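Local coordinates for beta-glucosidase (Pseudoalteromonas sp., PDB 3F95), which probably hydrolyses beta-glucans as an exo-1,3/1,4-beta-glucanase, of which this is the extra C-terminal beta-sandwich domain, at residues F61-S72 with D152-L163. Sequence-based numbering, arbitrary orientation.
Sequences FNWRAQAALSLS and DALRITSQNLSL
Leu161 CD2 and Ser158 CB lie over one face of the Trp63 indole, 3.7 Å from the six-ring centroid and 4.2 Å from the five-ring centroid respectively, both CH-pi contacts. The ring fills the space between the two sheets of this galactose-binding-like sandwich, where strands 58-63 and 67-73 pair antiparallel with 161-171 and 149-158. With CG anti to its own carbonyl carbon (chi1 -79°), it reaches the opposing sheet, where CZ2 meets Ile156 CG2 at 3.6 Å. Trp63 NE1 donates to Ala67 O at 2.9 Å, in the indole plane but above the carbonyl plane; the same oxygen also accepts Ser158 N, at 3.2 Å. Cutting the indole back to an alanine here would probably open a gap beside Leu161, Ser158 and Ile156 and cost Ala67 O one of two donors. The turns are looser: Gln66 OE1 reaches CG of the exposed Gln159 at 3.1 Å. At the buried far end, Ser70 OG makes a weak bond to Asp152 OD2 (3.0 Å), an oxygen Arg155 holds through NE and NH2. Leu71 O is shared, weakly, by Ala153 N (2.8 Å) and Leu154 N, marking a classic bulge where the chain turns a corner. The chemistry thus implies an apolar core spanning both sheets, its indole N-H satisfied by backbone, with the Asp152-Arg155 pair on the face of Ser70 and Thr157, away from the indole.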
loop_
_atom_site.group_PDB
_atom_site.type_symbol
_atom_site.label_atom_id
_atom_site.label_comp_id
_atom_site.label_asym_id
_atom_site.label_seq_id
_atom_site.Cartn_x
_atom_site.Cartn_y
_atom_site.Cartn_z
ATOM N N PHE A 61 7.296 6.077 -3.818
ATOM C CA PHE A 61 7.890 6.043 -2.486
ATOM C C PHE A 61 9.310 5.488 -2.566
ATOM O O PHE A 61 9.532 4.431 -3.175
ATOM C CB PHE A 61 7.009 5.199 -1.564
ATOM C CG PHE A 61 5.600 5.742 -1.405
ATOM C CD1 PHE A 61 5.320 6.736 -0.475
ATOM C CD2 PHE A 61 4.547 5.227 -2.170
ATOM C CE1 PHE A 61 4.028 7.230 -0.310
ATOM C CE2 PHE A 61 3.233 5.701 -2.026
ATOM C CZ PHE A 61 2.970 6.729 -1.102
ATOM N N ASN A 62 10.269 6.172 -1.931
ATOM C CA ASN A 62 11.668 5.730 -1.930
ATOM C C ASN A 62 12.099 5.546 -0.480
ATOM O O ASN A 62 11.983 6.501 0.301
ATOM C CB ASN A 62 12.568 6.787 -2.580
ATOM C CG ASN A 62 12.304 6.965 -4.066
ATOM O OD1 ASN A 62 12.060 6.000 -4.790
ATOM N ND2 ASN A 62 12.368 8.209 -4.529
ATOM N N TRP A 63 12.515 4.331 -0.111
ATOM C CA TRP A 63 13.073 4.028 1.215
ATOM C C TRP A 63 14.596 4.061 1.096
ATOM O O TRP A 63 15.185 3.359 0.239
ATOM C CB TRP A 63 12.734 2.612 1.628
ATOM C CG TRP A 63 11.358 2.358 2.164
ATOM C CD1 TRP A 63 11.034 2.142 3.467
ATOM C CD2 TRP A 63 10.128 2.280 1.417
ATOM N NE1 TRP A 63 9.691 1.923 3.582
ATOM C CE2 TRP A 63 9.108 1.995 2.342
ATOM C CE3 TRP A 63 9.802 2.378 0.050
ATOM C CZ2 TRP A 63 7.767 1.809 1.961
ATOM C CZ3 TRP A 63 8.447 2.228 -0.343
ATOM C CH2 TRP A 63 7.459 1.945 0.613
ATOM N N ARG A 64 15.231 4.842 1.966
ATOM C CA ARG A 64 16.687 4.823 2.105
ATOM C C ARG A 64 17.143 4.336 3.470
ATOM O O ARG A 64 18.341 4.079 3.663
ATOM C CB ARG A 64 17.271 6.206 1.805
ATOM C CG ARG A 64 17.067 6.600 0.358
ATOM C CD ARG A 64 17.579 7.984 0.138
ATOM N NE ARG A 64 19.030 7.972 0.228
ATOM C CZ ARG A 64 19.743 8.922 0.822
ATOM N NH1 ARG A 64 19.126 9.963 1.384
ATOM N NH2 ARG A 64 21.067 8.819 0.858
ATOM N N ALA A 65 16.206 4.207 4.410
ATOM C CA ALA A 65 16.459 3.556 5.690
ATOM C C ALA A 65 15.155 2.983 6.215
ATOM O O ALA A 65 14.098 3.258 5.652
ATOM C CB ALA A 65 17.073 4.534 6.722
ATOM N N GLN A 66 15.261 2.206 7.291
ATOM C CA GLN A 66 14.121 1.597 7.965
ATOM C C GLN A 66 12.916 2.529 8.120
ATOM O O GLN A 66 13.017 3.569 8.768
ATOM C CB GLN A 66 14.550 1.102 9.343
ATOM C CG GLN A 66 13.426 0.420 10.086
ATOM C CD GLN A 66 13.027 -0.927 9.469
ATOM O OE1 GLN A 66 13.838 -1.606 8.837
ATOM N NE2 GLN A 66 11.780 -1.312 9.669
ATOM N N ALA A 67 11.774 2.146 7.545
ATOM C CA ALA A 67 10.574 2.992 7.602
ATOM C C ALA A 67 9.377 2.202 7.134
ATOM O O ALA A 67 9.549 1.200 6.424
ATOM C CB ALA A 67 10.740 4.218 6.722
ATOM N N ALA A 68 8.201 2.627 7.604
ATOM C CA ALA A 68 6.916 2.041 7.188
ATOM C C ALA A 68 6.081 3.115 6.506
ATOM O O ALA A 68 5.892 4.219 7.031
ATOM C CB ALA A 68 6.167 1.483 8.366
ATOM N N LEU A 69 5.570 2.765 5.336
ATOM C CA LEU A 69 4.566 3.569 4.665
ATOM C C LEU A 69 3.225 2.899 4.912
ATOM O O LEU A 69 3.111 1.677 4.728
ATOM C CB LEU A 69 4.795 3.547 3.160
ATOM C CG LEU A 69 3.650 4.204 2.381
ATOM C CD1 LEU A 69 3.674 5.764 2.561
ATOM C CD2 LEU A 69 3.652 3.755 0.939
ATOM N N SER A 70 2.234 3.672 5.338
ATOM C CA SER A 70 0.865 3.150 5.418
ATOM C C SER A 70 -0.110 4.019 4.640
ATOM O O SER A 70 0.084 5.247 4.504
ATOM C CB SER A 70 0.411 3.079 6.887
ATOM O OG SER A 70 1.257 2.200 7.636
ATOM N N LEU A 71 -1.158 3.381 4.119
ATOM C CA LEU A 71 -2.348 4.084 3.716
ATOM C C LEU A 71 -3.337 3.772 4.845
ATOM O O LEU A 71 -3.709 2.605 5.062
ATOM C CB LEU A 71 -2.851 3.556 2.365
ATOM C CG LEU A 71 -4.176 4.113 1.871
ATOM C CD1 LEU A 71 -4.125 5.616 1.676
ATOM C CD2 LEU A 71 -4.567 3.380 0.560
ATOM N N SER A 72 -3.746 4.804 5.573
ATOM C CA SER A 72 -4.360 4.582 6.881
ATOM C C SER A 72 -5.661 5.358 7.064
ATOM O O SER A 72 -5.876 6.384 6.427
ATOM C CB SER A 72 -3.354 4.885 8.001
ATOM O OG SER A 72 -3.170 6.275 8.153
ATOM N N ASP A 152 -4.529 0.584 9.446
ATOM C CA ASP A 152 -3.732 0.666 8.214
ATOM C C ASP A 152 -4.362 -0.252 7.146
ATOM O O ASP A 152 -4.328 -1.492 7.288
ATOM C CB ASP A 152 -2.279 0.229 8.501
ATOM C CG ASP A 152 -1.476 1.248 9.327
ATOM O OD1 ASP A 152 -1.927 2.416 9.558
ATOM O OD2 ASP A 152 -0.350 0.852 9.732
ATOM N N ALA A 153 -4.952 0.341 6.098
ATOM C CA ALA A 153 -5.438 -0.454 4.942
ATOM C C ALA A 153 -4.283 -1.244 4.282
ATOM O O ALA A 153 -4.435 -2.429 3.914
ATOM C CB ALA A 153 -6.152 0.437 3.938
ATOM N N LEU A 154 -3.130 -0.587 4.149
ATOM C CA LEU A 154 -1.881 -1.246 3.793
ATOM C C LEU A 154 -0.690 -0.644 4.533
ATOM O O LEU A 154 -0.691 0.531 4.884
ATOM C CB LEU A 154 -1.643 -1.199 2.274
ATOM C CG LEU A 154 -1.227 0.073 1.563
ATOM C CD1 LEU A 154 0.287 0.301 1.584
ATOM C CD2 LEU A 154 -1.732 0.055 0.093
ATOM N N ARG A 155 0.334 -1.449 4.740
ATOM C CA ARG A 155 1.554 -0.978 5.368
ATOM C C ARG A 155 2.709 -1.669 4.661
ATOM O O ARG A 155 2.694 -2.896 4.496
ATOM C CB ARG A 155 1.526 -1.318 6.864
ATOM C CG ARG A 155 2.776 -0.893 7.621
ATOM C CD ARG A 155 2.799 -1.491 9.042
ATOM N NE ARG A 155 1.572 -1.223 9.759
ATOM C CZ ARG A 155 0.974 -2.068 10.593
ATOM N NH1 ARG A 155 1.485 -3.275 10.846
ATOM N NH2 ARG A 155 -0.145 -1.691 11.180
ATOM N N ILE A 156 3.672 -0.888 4.185
ATOM C CA ILE A 156 4.870 -1.459 3.561
ATOM C C ILE A 156 6.076 -1.021 4.395
ATOM O O ILE A 156 6.282 0.166 4.627
ATOM C CB ILE A 156 5.023 -0.996 2.098
ATOM C CG1 ILE A 156 3.801 -1.482 1.275
ATOM C CG2 ILE A 156 6.357 -1.517 1.502
ATOM C CD1 ILE A 156 3.698 -0.809 -0.082
ATOM N N THR A 157 6.848 -1.999 4.841
ATOM C CA THR A 157 8.030 -1.765 5.664
ATOM C C THR A 157 9.273 -2.310 4.967
ATOM O O THR A 157 9.280 -3.456 4.467
ATOM C CB THR A 157 7.841 -2.413 7.049
ATOM O OG1 THR A 157 6.618 -1.932 7.633
ATOM C CG2 THR A 157 9.009 -2.039 7.967
ATOM N N SER A 158 10.330 -1.498 4.945
ATOM C CA SER A 158 11.602 -1.874 4.312
ATOM C C SER A 158 12.710 -0.905 4.767
ATOM O O SER A 158 12.431 0.075 5.473
ATOM C CB SER A 158 11.460 -1.893 2.778
ATOM O OG SER A 158 12.615 -2.475 2.130
ATOM N N GLN A 159 13.953 -1.183 4.374
ATOM C CA GLN A 159 15.070 -0.258 4.623
ATOM C C GLN A 159 15.557 0.352 3.325
ATOM O O GLN A 159 16.181 1.411 3.311
ATOM C CB GLN A 159 16.254 -0.983 5.281
ATOM C CG GLN A 159 15.931 -1.626 6.597
ATOM C CD GLN A 159 17.095 -2.410 7.155
ATOM O OE1 GLN A 159 17.205 -3.619 6.936
ATOM N NE2 GLN A 159 17.975 -1.728 7.873
ATOM N N ASN A 160 15.299 -0.321 2.209
ATOM C CA ASN A 160 15.810 0.163 0.944
ATOM C C ASN A 160 14.971 -0.423 -0.188
ATOM O O ASN A 160 14.965 -1.638 -0.385
ATOM C CB ASN A 160 17.275 -0.246 0.783
ATOM C CG ASN A 160 17.947 0.509 -0.307
ATOM O OD1 ASN A 160 17.671 0.290 -1.491
ATOM N ND2 ASN A 160 18.832 1.425 0.071
ATOM N N LEU A 161 14.286 0.445 -0.922
ATOM C CA LEU A 161 13.172 0.005 -1.790
ATOM C C LEU A 161 12.682 1.216 -2.562
ATOM O O LEU A 161 12.697 2.324 -2.043
ATOM C CB LEU A 161 12.001 -0.492 -0.931
ATOM C CG LEU A 161 10.636 -0.822 -1.586
ATOM C CD1 LEU A 161 10.791 -1.990 -2.603
ATOM C CD2 LEU A 161 9.668 -1.210 -0.491
ATOM N N SER A 162 12.279 0.997 -3.812
ATOM C CA SER A 162 11.609 2.033 -4.577
ATOM C C SER A 162 10.423 1.439 -5.341
ATOM O O SER A 162 10.577 0.490 -6.134
ATOM C CB SER A 162 12.601 2.721 -5.523
ATOM O OG SER A 162 11.959 3.747 -6.246
ATOM N N LEU A 163 9.250 2.038 -5.140
ATOM C CA LEU A 163 8.048 1.562 -5.797
ATOM C C LEU A 163 7.060 2.698 -5.918
ATOM O O LEU A 163 7.272 3.768 -5.371
ATOM C CB LEU A 163 7.432 0.380 -5.037
ATOM C CG LEU A 163 7.048 0.565 -3.548
ATOM C CD1 LEU A 163 5.844 1.469 -3.305
ATOM C CD2 LEU A 163 6.863 -0.792 -2.880
#